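Alcohol dehydrogenase, zinc-containing (Thermotoga maritima, PDB 1VJ0) is a zinc-containing dehydrogenase of the medium-chain family, probably catalysing the oxidation of alcohols with a nicotinamide cofactor. Local coordinates at residues Q202-I214 / N231-L243. Numbering follows the deposited sequence.
Sequences QGAGPLGLFGVVI and NRLKLAEEIGADL
The guanidinium of Arg-232 meets the glycine-rich turn obliquely, NH1 lying 3.5 Å from Gly-205 CA, while the methylenes beneath it pass over Ala-204 O, with CD 3.2 Å from that oxygen. With CG beside the backbone N (chi1 -63°) and the chain extended from there to NE, the side chain runs along the turn; the buried carbonyl oxygen it covers has no hydrogen-bonding partner in the model. A leucine in its place, lacking the guanidinium, would probably leave the turn at Gly-205 less covered. Gly-203, Gly-205 and Gly-208 fit the GxGxxG pattern of a Rossmann fold, in which this turn links strand 198-202 to helix 206-217, consistent with a dinucleotide-binding site. Helices 206-214 and 231-238, consecutive in the parallel-sheet domain, run nearly parallel at -21°, their axes 9.8 Å apart. Leu-209 lies between them: CD2 rests on Ala-236 CA at 3.7 Å, and CD1 meets Leu-235 CD2, the two side chains crossing at about a right angle. Ile-239, its CG1 between backbone N and carbonyl carbon (chi1 68°), sends CD1 to within 3.6 Å of Leu-209 O. Beyond it, Val-212 CG1 packs 3.5 Å from Ala-241 N, against the Schellman motif at Gly-240.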
loop_
_atom_site.group_PDB
_atom_site.type_symbol
_atom_site.label_atom_id
_atom_site.label_comp_id
_atom_site.label_asym_id
_atom_site.label_seq_id
_atom_site.Cartn_x
_atom_site.Cartn_y
_atom_site.Cartn_z
ATOM N N GLN A 202 17.268 -14.985 10.020
ATOM C CA GLN A 202 18.452 -15.050 10.908
ATOM C C GLN A 202 17.972 -15.461 12.269
ATOM O O GLN A 202 17.224 -14.697 12.906
ATOM C CB GLN A 202 19.160 -13.695 11.009
ATOM C CG GLN A 202 19.581 -13.087 9.695
ATOM C CD GLN A 202 20.125 -11.693 9.858
ATOM O OE1 GLN A 202 19.362 -10.744 10.093
ATOM N NE2 GLN A 202 21.459 -11.558 9.792
ATOM N N GLY A 203 18.378 -16.636 12.728
ATOM C CA GLY A 203 17.970 -17.144 14.027
ATOM C C GLY A 203 16.997 -18.289 13.847
ATOM O O GLY A 203 16.253 -18.310 12.868
ATOM N N ALA A 204 17.095 -19.294 14.724
ATOM C CA ALA A 204 16.266 -20.505 14.648
ATOM C C ALA A 204 15.726 -20.896 16.007
ATOM O O ALA A 204 15.708 -22.079 16.378
ATOM C CB ALA A 204 17.084 -21.630 14.057
ATOM N N GLY A 205 15.421 -19.874 16.796
ATOM C CA GLY A 205 14.570 -19.976 17.987
ATOM C C GLY A 205 13.120 -19.924 17.547
ATOM O O GLY A 205 12.828 -19.897 16.376
ATOM N N PRO A 206 12.179 -19.948 18.470
ATOM C CA PRO A 206 10.739 -19.970 18.081
ATOM C C PRO A 206 10.325 -18.869 17.119
ATOM O O PRO A 206 9.532 -19.107 16.182
ATOM C CB PRO A 206 10.015 -19.811 19.419
ATOM C CG PRO A 206 10.929 -20.505 20.369
ATOM C CD PRO A 206 12.369 -20.131 19.917
ATOM N N LEU A 207 10.835 -17.667 17.330
ATOM C CA LEU A 207 10.545 -16.562 16.413
ATOM C C LEU A 207 10.953 -16.875 14.981
ATOM O O LEU A 207 10.128 -16.802 14.014
ATOM C CB LEU A 207 11.225 -15.289 16.911
ATOM C CG LEU A 207 11.022 -14.006 16.066
ATOM C CD1 LEU A 207 9.589 -13.587 16.090
ATOM C CD2 LEU A 207 11.866 -12.897 16.593
ATOM N N GLY A 208 12.233 -17.226 14.801
ATOM C CA GLY A 208 12.729 -17.551 13.461
ATOM C C GLY A 208 12.029 -18.765 12.852
ATOM O O GLY A 208 11.710 -18.795 11.638
ATOM N N LEU A 209 11.748 -19.750 13.689
ATOM C CA LEU A 209 11.047 -20.963 13.231
ATOM C C LEU A 209 9.579 -20.753 12.823
ATOM O O LEU A 209 9.136 -21.264 11.776
ATOM C CB LEU A 209 11.195 -22.057 14.257
ATOM C CG LEU A 209 12.626 -22.566 14.510
ATOM C CD1 LEU A 209 12.633 -23.388 15.766
ATOM C CD2 LEU A 209 13.140 -23.386 13.330
ATOM N N PHE A 210 8.836 -19.960 13.569
ATOM C CA PHE A 210 7.517 -19.522 13.094
ATOM C C PHE A 210 7.639 -18.759 11.780
ATOM O O PHE A 210 6.807 -18.947 10.902
ATOM C CB PHE A 210 6.779 -18.656 14.148
ATOM C CG PHE A 210 5.857 -19.421 15.010
ATOM C CD1 PHE A 210 6.313 -20.061 16.157
ATOM C CD2 PHE A 210 4.506 -19.502 14.683
ATOM C CE1 PHE A 210 5.436 -20.774 16.950
ATOM C CE2 PHE A 210 3.644 -20.178 15.483
ATOM C CZ PHE A 210 4.102 -20.847 16.597
ATOM N N GLY A 211 8.686 -17.932 11.651
ATOM C CA GLY A 211 9.017 -17.216 10.399
ATOM C C GLY A 211 9.067 -18.161 9.205
ATOM O O GLY A 211 8.568 -17.832 8.128
ATOM N N VAL A 212 9.681 -19.339 9.397
ATOM C CA VAL A 212 9.772 -20.356 8.327
ATOM C C VAL A 212 8.379 -20.767 7.843
ATOM O O VAL A 212 8.079 -20.713 6.635
ATOM C CB VAL A 212 10.576 -21.620 8.781
ATOM C CG1 VAL A 212 10.515 -22.739 7.724
ATOM C CG2 VAL A 212 12.071 -21.231 9.047
ATOM N N VAL A 213 7.514 -21.146 8.775
ATOM C CA VAL A 213 6.159 -21.568 8.456
ATOM C C VAL A 213 5.310 -20.431 7.861
ATOM O O VAL A 213 4.554 -20.649 6.900
ATOM C CB VAL A 213 5.508 -22.200 9.707
ATOM C CG1 VAL A 213 4.028 -22.493 9.514
ATOM C CG2 VAL A 213 6.267 -23.450 10.105
ATOM N N ILE A 214 5.476 -19.206 8.367
ATOM C CA ILE A 214 4.728 -18.073 7.862
ATOM C C ILE A 214 5.220 -17.792 6.469
ATOM O O ILE A 214 4.394 -17.618 5.579
ATOM C CB ILE A 214 4.858 -16.863 8.762
ATOM C CG1 ILE A 214 4.142 -17.124 10.103
ATOM C CG2 ILE A 214 4.364 -15.571 8.113
ATOM C CD1 ILE A 214 4.702 -16.219 11.243
ATOM N N ASN A 231 20.982 -28.703 15.525
ATOM C CA ASN A 231 19.668 -29.236 15.896
ATOM C C ASN A 231 18.546 -28.313 15.442
ATOM O O ASN A 231 17.521 -28.749 14.914
ATOM C CB ASN A 231 19.554 -29.396 17.417
ATOM C CG ASN A 231 20.323 -30.560 17.946
ATOM O OD1 ASN A 231 20.439 -30.705 19.170
ATOM N ND2 ASN A 231 20.839 -31.443 17.058
ATOM N N ARG A 232 18.725 -27.027 15.616
ATOM C CA ARG A 232 17.678 -26.121 15.266
ATOM C C ARG A 232 17.577 -25.894 13.795
ATOM O O ARG A 232 16.499 -25.580 13.285
ATOM C CB ARG A 232 17.890 -24.793 15.950
ATOM C CG ARG A 232 17.825 -24.890 17.463
ATOM C CD ARG A 232 18.021 -23.570 18.085
ATOM N NE ARG A 232 17.791 -23.639 19.521
ATOM C CZ ARG A 232 17.472 -22.597 20.247
ATOM N NH1 ARG A 232 17.323 -21.420 19.651
ATOM N NH2 ARG A 232 17.293 -22.727 21.562
ATOM N N LEU A 233 18.710 -26.050 13.111
ATOM C CA LEU A 233 18.740 -25.917 11.656
ATOM C C LEU A 233 18.074 -27.124 11.030
ATOM O O LEU A 233 17.361 -26.975 10.085
ATOM C CB LEU A 233 20.161 -25.688 11.124
ATOM C CG LEU A 233 20.700 -24.288 11.465
ATOM C CD1 LEU A 233 22.200 -24.132 11.048
ATOM C CD2 LEU A 233 19.864 -23.164 10.898
ATOM N N LYS A 234 18.284 -28.297 11.599
ATOM C CA LYS A 234 17.575 -29.507 11.175
ATOM C C LYS A 234 16.063 -29.317 11.361
ATOM O O LYS A 234 15.295 -29.577 10.468
ATOM C CB LYS A 234 18.086 -30.701 11.963
ATOM C CG LYS A 234 17.606 -31.995 11.461
ATOM C CD LYS A 234 18.376 -33.163 12.107
ATOM N N LEU A 235 15.655 -28.746 12.488
ATOM C CA LEU A 235 14.254 -28.479 12.720
ATOM C C LEU A 235 13.717 -27.503 11.672
ATOM O O LEU A 235 12.669 -27.741 11.122
ATOM C CB LEU A 235 14.039 -27.933 14.125
ATOM C CG LEU A 235 12.622 -27.636 14.554
ATOM C CD1 LEU A 235 11.743 -28.865 14.394
ATOM C CD2 LEU A 235 12.661 -27.231 16.012
ATOM N N ALA A 236 14.467 -26.450 11.347
ATOM C CA ALA A 236 14.032 -25.482 10.359
ATOM C C ALA A 236 13.784 -26.154 9.023
ATOM O O ALA A 236 12.780 -25.866 8.396
ATOM C CB ALA A 236 15.044 -24.370 10.189
ATOM N N GLU A 237 14.672 -27.060 8.612
ATOM C CA GLU A 237 14.438 -27.878 7.405
ATOM C C GLU A 237 13.193 -28.750 7.486
ATOM O O GLU A 237 12.421 -28.853 6.521
ATOM C CB GLU A 237 15.643 -28.801 7.137
ATOM C CG GLU A 237 16.906 -28.018 6.727
ATOM C CD GLU A 237 18.189 -28.836 6.750
ATOM O OE1 GLU A 237 18.144 -30.027 7.140
ATOM O OE2 GLU A 237 19.252 -28.255 6.405
ATOM N N GLU A 238 13.009 -29.408 8.616
ATOM C CA GLU A 238 11.818 -30.222 8.820
ATOM C C GLU A 238 10.497 -29.452 8.741
ATOM O O GLU A 238 9.467 -30.051 8.401
ATOM C CB GLU A 238 11.910 -30.921 10.143
ATOM C CG GLU A 238 12.952 -32.021 10.085
ATOM C CD GLU A 238 13.108 -32.784 11.370
ATOM O OE1 GLU A 238 12.426 -32.431 12.371
ATOM O OE2 GLU A 238 13.906 -33.745 11.354
ATOM N N ILE A 239 10.493 -28.154 9.023
ATOM C CA ILE A 239 9.214 -27.386 8.998
ATOM C C ILE A 239 9.105 -26.474 7.770
ATOM O O ILE A 239 8.167 -25.655 7.671
ATOM C CB ILE A 239 8.946 -26.607 10.311
ATOM C CG1 ILE A 239 9.936 -25.464 10.498
ATOM C CG2 ILE A 239 8.911 -27.553 11.564
ATOM C CD1 ILE A 239 9.763 -24.759 11.791
ATOM N N GLY A 240 10.081 -26.559 6.872
ATOM C CA GLY A 240 9.919 -26.078 5.501
ATOM C C GLY A 240 11.034 -25.234 4.905
ATOM O O GLY A 240 10.876 -24.765 3.801
ATOM N N ALA A 241 12.125 -24.981 5.639
ATOM C CA ALA A 241 13.267 -24.256 5.060
ATOM C C ALA A 241 13.857 -25.029 3.869
ATOM O O ALA A 241 14.067 -26.263 3.943
ATOM C CB ALA A 241 14.340 -23.996 6.128
ATOM N N ASP A 242 14.184 -24.318 2.790
ATOM C CA ASP A 242 14.841 -24.927 1.622
ATOM C C ASP A 242 16.353 -25.097 1.820
ATOM O O ASP A 242 16.963 -25.942 1.200
ATOM C CB ASP A 242 14.629 -24.042 0.380
ATOM C CG ASP A 242 13.162 -23.906 0.004
ATOM O OD1 ASP A 242 12.578 -24.929 -0.406
ATOM O OD2 ASP A 242 12.536 -22.846 0.065
ATOM N N LEU A 243 16.949 -24.220 2.621
ATOM C CA LEU A 243 18.388 -24.235 2.862
ATOM C C LEU A 243 18.628 -23.707 4.222
ATOM O O LEU A 243 17.934 -22.774 4.669
ATOM C CB LEU A 243 19.082 -23.297 1.867
ATOM C CG LEU A 243 20.595 -23.140 1.961
ATOM C CD1 LEU A 243 21.296 -24.441 1.657
ATOM C CD2 LEU A 243 21.100 -22.044 1.032
#